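Local coordinates for 2S Albumin protein (Dolichos, PDB 6IX1) that is probably a seed storage albumin, folded as a four-bladed hemopexin-type beta-propeller, at residues Val27-Gly32 with Ala176-Pro181; Thr55-Pro60 with Gln80-Asp85; Ala103-Val108 with Asp144-Val149. One frame throughout, in Å; residues are numbered along the deposited sequence.

Contact 1: Val27-Gly32 with Ala176-Pro181. With SO4 (sulfate ion), chain D.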
loop_
_atom_site.group_PDB
_atom_site.type_symbol
_atom_site.label_atom_id
_atom_site.label_comp_id
_atom_site.label_asym_id
_atom_site.label_seq_id
_atom_site.Cartn_x
_atom_site.Cartn_y
_atom_site.Cartn_z
ATOM N N VAL A 27 -3.631 -5.053 11.870
ATOM C CA VAL A 27 -4.027 -4.094 12.897
ATOM C C VAL A 27 -5.492 -3.707 12.729
ATOM O O VAL A 27 -5.932 -3.505 11.548
ATOM C CB VAL A 27 -3.075 -2.859 12.781
ATOM C CG1 VAL A 27 -3.542 -1.723 13.693
ATOM C CG2 VAL A 27 -1.622 -3.200 13.102
ATOM N N TYR A 28 -6.180 -3.568 13.848
ATOM C CA TYR A 28 -7.541 -3.040 13.933
ATOM C C TYR A 28 -7.369 -1.571 14.262
ATOM O O TYR A 28 -6.964 -1.222 15.391
ATOM C CB TYR A 28 -8.267 -3.811 15.045
ATOM C CG TYR A 28 -9.768 -3.678 15.092
ATOM C CD1 TYR A 28 -10.520 -3.710 13.948
ATOM C CD2 TYR A 28 -10.432 -3.825 16.319
ATOM C CE1 TYR A 28 -11.889 -3.825 13.990
ATOM C CE2 TYR A 28 -11.804 -3.849 16.357
ATOM C CZ TYR A 28 -12.537 -3.947 15.204
ATOM O OH TYR A 28 -13.930 -3.997 15.292
ATOM N N TYR A 29 -7.625 -0.697 13.303
ATOM C CA TYR A 29 -7.175 0.728 13.402
ATOM C C TYR A 29 -8.365 1.630 13.681
ATOM O O TYR A 29 -9.510 1.318 13.393
ATOM C CB TYR A 29 -6.336 1.176 12.196
ATOM C CG TYR A 29 -7.052 1.220 10.910
ATOM C CD1 TYR A 29 -7.235 0.093 10.142
ATOM C CD2 TYR A 29 -7.459 2.460 10.431
ATOM C CE1 TYR A 29 -7.871 0.176 8.927
ATOM C CE2 TYR A 29 -8.163 2.522 9.255
ATOM C CZ TYR A 29 -8.377 1.384 8.492
ATOM O OH TYR A 29 -9.051 1.569 7.313
ATOM N N THR A 30 -7.981 2.818 14.126
ATOM C CA THR A 30 -8.947 3.766 14.705
ATOM C C THR A 30 -8.613 5.145 14.157
ATOM O O THR A 30 -7.743 5.842 14.652
ATOM C CB THR A 30 -8.946 3.734 16.227
ATOM O OG1 THR A 30 -7.633 4.079 16.737
ATOM C CG2 THR A 30 -9.397 2.373 16.709
ATOM N N PRO A 31 -9.270 5.624 13.071
ATOM C CA PRO A 31 -8.959 6.954 12.557
ATOM C C PRO A 31 -9.084 8.030 13.624
ATOM O O PRO A 31 -10.047 8.059 14.397
ATOM C CB PRO A 31 -10.031 7.153 11.479
ATOM C CG PRO A 31 -10.248 5.745 10.951
ATOM C CD PRO A 31 -10.187 4.884 12.191
ATOM N N GLY A 32 -8.071 8.890 13.685
ATOM C CA GLY A 32 -8.125 10.082 14.520
ATOM C C GLY A 32 -7.782 9.830 15.982
ATOM O O GLY A 32 -7.874 10.787 16.721
ATOM N N ALA A 176 -5.610 2.915 1.522
ATOM C CA ALA A 176 -6.858 3.629 1.619
ATOM C C ALA A 176 -7.569 3.257 2.929
ATOM O O ALA A 176 -7.587 2.088 3.308
ATOM C CB ALA A 176 -7.758 3.166 0.498
ATOM N N SER A 177 -8.127 4.250 3.580
ATOM C CA SER A 177 -8.892 3.974 4.815
ATOM C C SER A 177 -10.252 3.373 4.527
ATOM O O SER A 177 -10.787 3.568 3.431
ATOM C CB SER A 177 -9.077 5.276 5.566
ATOM O OG SER A 177 -9.703 5.065 6.775
ATOM N N HIS A 178 -10.795 2.682 5.510
ATOM C CA HIS A 178 -12.223 2.346 5.460
ATOM C C HIS A 178 -13.115 3.575 5.559
ATOM O O HIS A 178 -14.270 3.495 5.200
ATOM C CB HIS A 178 -12.530 1.351 6.608
ATOM C CG HIS A 178 -11.977 -0.017 6.313
ATOM N ND1 HIS A 178 -10.709 -0.396 6.641
ATOM C CD2 HIS A 178 -12.546 -1.084 5.690
ATOM C CE1 HIS A 178 -10.527 -1.651 6.278
ATOM N NE2 HIS A 178 -11.613 -2.081 5.693
ATOM N N LYS A 179 -12.536 4.626 6.117
ATOM C CA LYS A 179 -13.269 5.895 6.186
ATOM C C LYS A 179 -12.992 6.675 4.914
ATOM O O LYS A 179 -11.924 7.244 4.735
ATOM C CB LYS A 179 -12.870 6.690 7.406
ATOM C CG LYS A 179 -13.607 7.995 7.617
ATOM C CD LYS A 179 -13.125 8.771 8.822
ATOM C CE LYS A 179 -13.689 10.171 8.912
ATOM N NZ LYS A 179 -15.158 10.102 8.987
ATOM N N GLU A 180 -13.876 6.566 3.939
ATOM C CA GLU A 180 -13.662 7.200 2.630
ATOM C C GLU A 180 -13.831 8.686 2.796
ATOM O O GLU A 180 -14.625 9.088 3.630
ATOM C CB GLU A 180 -14.651 6.665 1.611
ATOM C CG GLU A 180 -14.401 5.207 1.253
ATOM C CD GLU A 180 -15.281 4.803 0.084
ATOM O OE1 GLU A 180 -16.437 5.200 0.070
ATOM O OE2 GLU A 180 -14.846 4.059 -0.740
ATOM N N PRO A 181 -13.129 9.552 2.006
ATOM C CA PRO A 181 -12.076 9.198 1.053
ATOM C C PRO A 181 -10.705 9.509 1.645
ATOM O O PRO A 181 -9.903 10.304 1.142
ATOM C CB PRO A 181 -12.363 10.197 -0.043
ATOM C CG PRO A 181 -12.762 11.447 0.693
ATOM C CD PRO A 181 -13.417 10.992 1.980
HETATM S S SO4 D . -4.698 8.844 12.472
HETATM O O1 SO4 D . -5.002 9.286 13.788
HETATM O O2 SO4 D . -5.925 8.400 11.905
HETATM O O3 SO4 D . -3.824 7.787 12.507
HETATM O O4 SO4 D . -4.113 9.868 11.654
#
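Tyr29 reaches across to the turn at Ser177 and His178 with the long axis of its ring, so that the phenol oxygen is the point of attachment. Its CG sits between the backbone N and the carbonyl carbon (chi1 66°), the crowded position, and from there the ring runs straight at the facing turn. Two hydrogen bonds with His178 grip the hydroxyl. The backbone N of His178 donates to Tyr29 OH over 2.7 Å, nearly straight at 164°, and the imidazole ND1 of His178 lies 2.7 Å from the same Tyr29 OH in a second hydrogen bond. The hydroxyl meets the imidazole at its edge, near the plane of that ring. The two rings meet at their rims, their planes 40° apart, without stacking. Ser177 OG stands at the edge of the phenol ring, near its plane and 3.9 Å from Tyr29 CE2; it is held there by an ST turn, in which Lys179 N donates to Ser177 OG over 2.9 Å. A phenylalanine in place of Tyr29 would probably leave the backbone N-H of His178 without its acceptor and the imidazole freer to turn. Beside these bonds Pro31 packs more loosely, its CB 4.4 Å from Lys179 CD, and next along the chain Gly32 N donates to O2 of a sulfate, probably from the crystallisation liquor, over 2.8 Å. His178 NE2 is bonded in turn to the backbone O of Ser10, fixing the far side of the imidazole. The contact thus joins the first and last blades of the propeller: the chain leaving strand 23-28 meets the turn between strands 173-176 and 182-187, with Tyr14, just before strand 15-20, against both rings.

Contact 2: Thr55-Pro60 with Gln80-Asp85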
loop_
_atom_site.group_PDB
_atom_site.type_symbol
_atom_site.label_atom_id
_atom_site.label_comp_id
_atom_site.label_asym_id
_atom_site.label_seq_id
_atom_site.Cartn_x
_atom_site.Cartn_y
_atom_site.Cartn_z
ATOM N N THR A 55 8.532 -17.746 -2.336
ATOM C CA THR A 55 8.507 -16.681 -3.362
ATOM C C THR A 55 9.239 -15.446 -2.833
ATOM O O THR A 55 9.563 -15.319 -1.628
ATOM C CB THR A 55 7.089 -16.298 -3.759
ATOM O OG1 THR A 55 6.545 -15.534 -2.684
ATOM C CG2 THR A 55 6.198 -17.469 -4.122
ATOM N N ALA A 56 9.497 -14.516 -3.732
ATOM C CA ALA A 56 10.117 -13.204 -3.429
ATOM C C ALA A 56 9.242 -12.475 -2.397
ATOM O O ALA A 56 9.758 -11.599 -1.691
ATOM C CB ALA A 56 10.264 -12.434 -4.692
ATOM N N PHE A 57 7.946 -12.741 -2.464
ATOM C CA PHE A 57 6.994 -12.035 -1.579
ATOM C C PHE A 57 7.183 -12.435 -0.123
ATOM O O PHE A 57 6.881 -11.626 0.768
ATOM C CB PHE A 57 5.555 -12.235 -2.047
ATOM C CG PHE A 57 5.447 -11.999 -3.525
ATOM C CD1 PHE A 57 5.485 -10.723 -4.016
ATOM C CD2 PHE A 57 5.349 -13.069 -4.392
ATOM C CE1 PHE A 57 5.469 -10.501 -5.371
ATOM C CE2 PHE A 57 5.394 -12.838 -5.746
ATOM C CZ PHE A 57 5.435 -11.554 -6.258
ATOM N N ALA A 58 7.679 -13.642 0.118
ATOM C CA ALA A 58 7.997 -14.073 1.480
ATOM C C ALA A 58 9.411 -13.617 1.856
ATOM O O ALA A 58 9.669 -13.130 2.974
ATOM C CB ALA A 58 7.896 -15.575 1.600
ATOM N N GLU A 59 10.372 -13.816 0.941
ATOM C CA GLU A 59 11.786 -13.491 1.191
ATOM C C GLU A 59 12.326 -12.894 -0.098
ATOM O O GLU A 59 12.437 -13.637 -1.054
ATOM C CB GLU A 59 12.605 -14.710 1.651
ATOM C CG GLU A 59 12.150 -15.346 2.950
ATOM C CD GLU A 59 12.469 -14.787 4.356
ATOM O OE1 GLU A 59 13.553 -14.111 4.629
ATOM O OE2 GLU A 59 11.745 -15.172 5.288
ATOM N N PRO A 60 12.642 -11.602 -0.158
ATOM C CA PRO A 60 12.838 -10.743 1.002
ATOM C C PRO A 60 11.598 -10.029 1.567
ATOM O O PRO A 60 11.632 -9.488 2.652
ATOM C CB PRO A 60 13.770 -9.679 0.441
ATOM C CG PRO A 60 13.356 -9.544 -1.016
ATOM C CD PRO A 60 13.153 -10.991 -1.411
ATOM N N GLN A 80 8.865 -8.273 -9.375
ATOM C CA GLN A 80 7.882 -9.355 -9.384
ATOM C C GLN A 80 6.572 -8.871 -8.773
ATOM O O GLN A 80 6.566 -8.013 -7.856
ATOM C CB GLN A 80 8.363 -10.555 -8.604
ATOM C CG GLN A 80 9.549 -11.224 -9.282
ATOM C CD GLN A 80 9.959 -12.500 -8.594
ATOM O OE1 GLN A 80 11.057 -12.583 -8.056
ATOM N NE2 GLN A 80 9.094 -13.502 -8.650
ATOM N N CYS A 81 5.491 -9.495 -9.217
ATOM C CA CYS A 81 4.183 -9.215 -8.643
ATOM C C CYS A 81 3.278 -10.427 -8.739
ATOM O O CYS A 81 3.508 -11.321 -9.562
ATOM C CB CYS A 81 3.651 -7.911 -9.172
ATOM S SG CYS A 81 3.025 -8.064 -10.811
ATOM N N ALA A 82 2.263 -10.395 -7.906
ATOM C CA ALA A 82 1.265 -11.465 -7.862
ATOM C C ALA A 82 -0.086 -10.897 -7.473
ATOM O O ALA A 82 -0.138 -9.964 -6.703
ATOM C CB ALA A 82 1.690 -12.562 -6.914
ATOM N N TYR A 83 -1.135 -11.530 -7.965
ATOM C CA TYR A 83 -2.519 -11.282 -7.513
ATOM C C TYR A 83 -2.872 -12.390 -6.538
ATOM O O TYR A 83 -2.736 -13.506 -6.941
ATOM C CB TYR A 83 -3.517 -11.219 -8.667
ATOM C CG TYR A 83 -4.809 -10.556 -8.387
ATOM C CD1 TYR A 83 -4.886 -9.403 -7.650
ATOM C CD2 TYR A 83 -5.959 -11.002 -8.957
ATOM C CE1 TYR A 83 -6.093 -8.761 -7.448
ATOM C CE2 TYR A 83 -7.178 -10.401 -8.724
ATOM C CZ TYR A 83 -7.238 -9.196 -8.062
ATOM O OH TYR A 83 -8.430 -8.556 -7.880
ATOM N N ILE A 84 -3.338 -12.034 -5.366
ATOM C CA ILE A 84 -3.626 -13.029 -4.306
ATOM C C ILE A 84 -5.070 -12.808 -3.852
ATOM O O ILE A 84 -5.662 -11.714 -3.860
ATOM C CB ILE A 84 -2.589 -12.972 -3.171
ATOM C CG1 ILE A 84 -2.753 -11.736 -2.286
ATOM C CG2 ILE A 84 -1.229 -13.054 -3.764
ATOM C CD1 ILE A 84 -1.914 -11.742 -1.040
ATOM N N ASP A 85 -5.592 -13.884 -3.286
ATOM C CA ASP A 85 -6.759 -13.845 -2.354
ATOM C C ASP A 85 -6.206 -14.086 -0.946
ATOM O O ASP A 85 -5.562 -15.107 -0.749
ATOM C CB ASP A 85 -7.852 -14.850 -2.766
ATOM C CG ASP A 85 -9.136 -14.647 -1.950
ATOM O OD1 ASP A 85 -9.056 -14.526 -0.740
ATOM O OD2 ASP A 85 -10.225 -14.386 -2.631
HETATM O O HOH W 1 8.706 -15.089 -6.700
#
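Phe57 pushes the outer end of its ring against the backbone of Gln80, Cys81 and Ala82. From CB the side chain leaves with CG beside the backbone N and anti to the carbonyl carbon (chi1 -47°), which carries the ring forward although the CB bond itself does not aim at the strand. Past CG the two sides of the ring diverge in their partners. On one, CE1 of Phe57 lies 3.7 Å from the carbonyl O of Gln80, which stands at the ring edge near its plane, where the polarised C-H bonds can face it. On the other, Phe57 CE2 meets the methyl of Ala82, 3.9 Å from its CB. At the end, Phe57 CZ comes within 3.5 Å of Cys81 C and also touches the aliphatic CB of Gln80, so the ring is wedged against main chain as much as against side chains. One residue earlier, the CB of Ala56 rests 3.5 Å from Gln80 OE1, at the end of the glutamine side chain, which is extended beyond CG toward the loop. The loop folds back on itself at Thr55, whose O accepts from both Ala58 N and Glu59 N, which steadies the backbone that carries Phe57. The contact is buried packing of the linker that follows the first blade onto the second. Strand 80-85 lies between strands 72-77 and 98-101 of that blade, and Phe57 is also covered by Val75 and Ser77 from the former and Pro99 from the latter.

Contact 3: Ala103-Val108 with Asp144-Val149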
loop_
_atom_site.group_PDB
_atom_site.type_symbol
_atom_site.label_atom_id
_atom_site.label_comp_id
_atom_site.label_asym_id
_atom_site.label_seq_id
_atom_site.Cartn_x
_atom_site.Cartn_y
_atom_site.Cartn_z
ATOM N N ALA A 103 5.697 -5.839 -15.703
ATOM C CA ALA A 103 5.385 -5.547 -17.122
ATOM C C ALA A 103 4.558 -6.653 -17.725
ATOM O O ALA A 103 3.769 -6.337 -18.659
ATOM C CB ALA A 103 6.659 -5.366 -17.874
ATOM N N GLU A 104 4.713 -7.887 -17.305
ATOM C CA GLU A 104 3.859 -8.959 -17.793
ATOM C C GLU A 104 2.470 -8.917 -17.134
ATOM O O GLU A 104 1.460 -9.168 -17.815
ATOM C CB GLU A 104 4.527 -10.284 -17.585
ATOM C CG GLU A 104 5.686 -10.556 -18.519
ATOM C CD GLU A 104 6.389 -11.792 -18.035
ATOM O OE1 GLU A 104 6.114 -12.877 -18.566
ATOM O OE2 GLU A 104 7.266 -11.653 -17.112
ATOM N N MET A 105 2.375 -8.543 -15.862
ATOM C CA MET A 105 1.085 -8.453 -15.162
ATOM C C MET A 105 0.252 -7.309 -15.755
ATOM O O MET A 105 -0.942 -7.426 -15.883
ATOM C CB MET A 105 1.288 -8.285 -13.664
ATOM C CG MET A 105 0.039 -8.409 -12.907
ATOM S SD MET A 105 -0.690 -10.047 -12.874
ATOM C CE MET A 105 0.300 -10.754 -11.548
ATOM N N PHE A 106 0.933 -6.184 -15.998
ATOM C CA PHE A 106 0.286 -4.945 -16.453
ATOM C C PHE A 106 1.066 -4.452 -17.647
ATOM O O PHE A 106 1.936 -3.571 -17.515
ATOM C CB PHE A 106 0.276 -3.882 -15.367
ATOM C CG PHE A 106 -0.342 -4.289 -14.062
ATOM C CD1 PHE A 106 -1.717 -4.333 -13.907
ATOM C CD2 PHE A 106 0.459 -4.657 -13.000
ATOM C CE1 PHE A 106 -2.264 -4.787 -12.703
ATOM C CE2 PHE A 106 -0.109 -5.042 -11.769
ATOM C CZ PHE A 106 -1.454 -5.067 -11.613
ATOM N N PRO A 107 0.795 -5.013 -18.847
ATOM C CA PRO A 107 1.538 -4.583 -20.044
ATOM C C PRO A 107 1.601 -3.068 -20.310
ATOM O O PRO A 107 2.619 -2.613 -20.887
ATOM C CB PRO A 107 0.813 -5.337 -21.162
ATOM C CG PRO A 107 0.422 -6.647 -20.500
ATOM C CD PRO A 107 -0.001 -6.207 -19.106
ATOM N N VAL A 108 0.599 -2.299 -19.869
ATOM C CA VAL A 108 0.638 -0.836 -20.087
ATOM C C VAL A 108 1.799 -0.212 -19.332
ATOM O O VAL A 108 2.192 0.928 -19.643
ATOM C CB VAL A 108 -0.644 -0.129 -19.644
ATOM C CG1 VAL A 108 -1.790 -0.474 -20.567
ATOM C CG2 VAL A 108 -0.955 -0.282 -18.172
ATOM N N ASP A 144 -9.072 -3.598 -13.181
ATOM C CA ASP A 144 -9.888 -4.622 -13.860
ATOM C C ASP A 144 -9.642 -4.620 -15.345
ATOM O O ASP A 144 -9.515 -5.651 -15.910
ATOM C CB ASP A 144 -11.364 -4.405 -13.555
ATOM C CG ASP A 144 -11.994 -3.072 -13.888
ATOM O OD1 ASP A 144 -11.228 -2.093 -14.106
ATOM O OD2 ASP A 144 -13.224 -3.030 -13.900
ATOM N N SER A 145 -9.527 -3.469 -15.955
ATOM C CA SER A 145 -9.153 -3.379 -17.385
ATOM C C SER A 145 -7.644 -3.342 -17.572
ATOM O O SER A 145 -7.208 -3.582 -18.717
ATOM C CB SER A 145 -9.643 -2.107 -17.976
ATOM O OG SER A 145 -9.080 -0.973 -17.307
ATOM N N LYS A 146 -6.890 -3.137 -16.521
ATOM C CA LYS A 146 -5.429 -2.940 -16.579
ATOM C C LYS A 146 -5.008 -1.765 -17.450
ATOM O O LYS A 146 -3.869 -1.740 -17.884
ATOM C CB LYS A 146 -4.702 -4.252 -16.876
ATOM C CG LYS A 146 -4.925 -5.359 -15.830
ATOM C CD LYS A 146 -4.189 -6.594 -16.249
ATOM C CE LYS A 146 -4.179 -7.633 -15.142
ATOM N NZ LYS A 146 -3.415 -8.794 -15.595
ATOM N N GLN A 147 -5.871 -0.812 -17.639
ATOM C CA GLN A 147 -5.557 0.426 -18.358
ATOM C C GLN A 147 -4.848 1.393 -17.435
ATOM O O GLN A 147 -5.271 1.529 -16.355
ATOM C CB GLN A 147 -6.789 1.151 -18.912
ATOM C CG GLN A 147 -7.517 0.375 -20.021
ATOM C CD GLN A 147 -8.690 1.206 -20.495
ATOM O OE1 GLN A 147 -8.545 2.415 -20.683
ATOM N NE2 GLN A 147 -9.824 0.598 -20.794
ATOM N N LEU A 148 -3.817 2.037 -17.970
ATOM C CA LEU A 148 -3.215 3.172 -17.297
ATOM C C LEU A 148 -4.241 4.279 -17.583
ATOM O O LEU A 148 -4.573 4.526 -18.762
ATOM C CB LEU A 148 -1.800 3.422 -17.859
ATOM C CG LEU A 148 -1.036 4.544 -17.225
ATOM C CD1 LEU A 148 -0.558 4.156 -15.848
ATOM C CD2 LEU A 148 0.080 4.919 -18.139
ATOM N N VAL A 149 -4.678 4.976 -16.592
ATOM C CA VAL A 149 -5.589 6.109 -16.650
ATOM C C VAL A 149 -4.722 7.369 -16.731
ATOM O O VAL A 149 -4.174 7.775 -15.678
ATOM C CB VAL A 149 -6.540 6.080 -15.475
ATOM C CG1 VAL A 149 -7.494 7.208 -15.517
ATOM C CG2 VAL A 149 -7.303 4.802 -15.487
HETATM O O HOH W 2 -1.424 -9.761 -17.696
HETATM O O HOH W 3 -1.916 -3.484 -18.716
#
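Lys146 holds its CG beside the backbone N (chi1 -60°) and keeps the rest of its chain extended, so that its ammonium group spans the gap to the carbonyl of Met105. The bond from Lys146 NZ to Met105 O is 2.8 Å long and lies in the carbonyl plane. A water accepts from Lys146 NZ and donates to Glu104 O, so the lysine serves two successive carbonyls where the short helix ends; the positive charge probably suits the negative end of that helix. The aliphatic part of the lysine packs on Phe106. Its CG lies 3.9 Å from Phe106 CD1, with the two side chains crossing at about a right angle. At the charged end, Lys146 NZ is 4.0 Å from Met105 SD. Met105 in turn lays its CG over one face of the Phe106 ring, 3.6 Å above the plane and offset toward the rim. Farther along the chain Val108 presents CG2 to the backbone of the facing segment, 3.3 Å from Lys146 O, and packs the same methyl 3.8 Å from Leu148 CB. A second water ties these backbones together, accepting from Val108 N and donating to Lys146 O. The contact joins consecutive blades at the outer rim of the propeller: the chain after helix 102-105, which follows strand 98-101, leans on the loop between strands 137-142 and 148-149. Phe106 also reaches Phe76 of strand 72-77 and Ile141 of strand 137-142, which places it at the seam between the blades, while Tyr74 touches Met105, Phe106 and Lys146.

How the contacts relate
Contacts 2 and 3 follow one another along the chain and meet at the second blade: their centres are 18 Å apart, yet Cys81 SG, on strand 80-85, lies 3.3 Å from Met105 CB, and the Met105 CE methyl packs against Ala82 and Tyr83. Met105 therefore touches both, packing on strand 80-85 and also meeting Lys146. Contact 1 stands apart, on the other side of the chain's centre, 25 Å from contact 2 and 28 Å from contact 3 between centres; it bridges the sequence ends of the propeller and encloses both others along the chain. The sulfate, also bound by Tyr184 and Tyr191, belongs to contact 1.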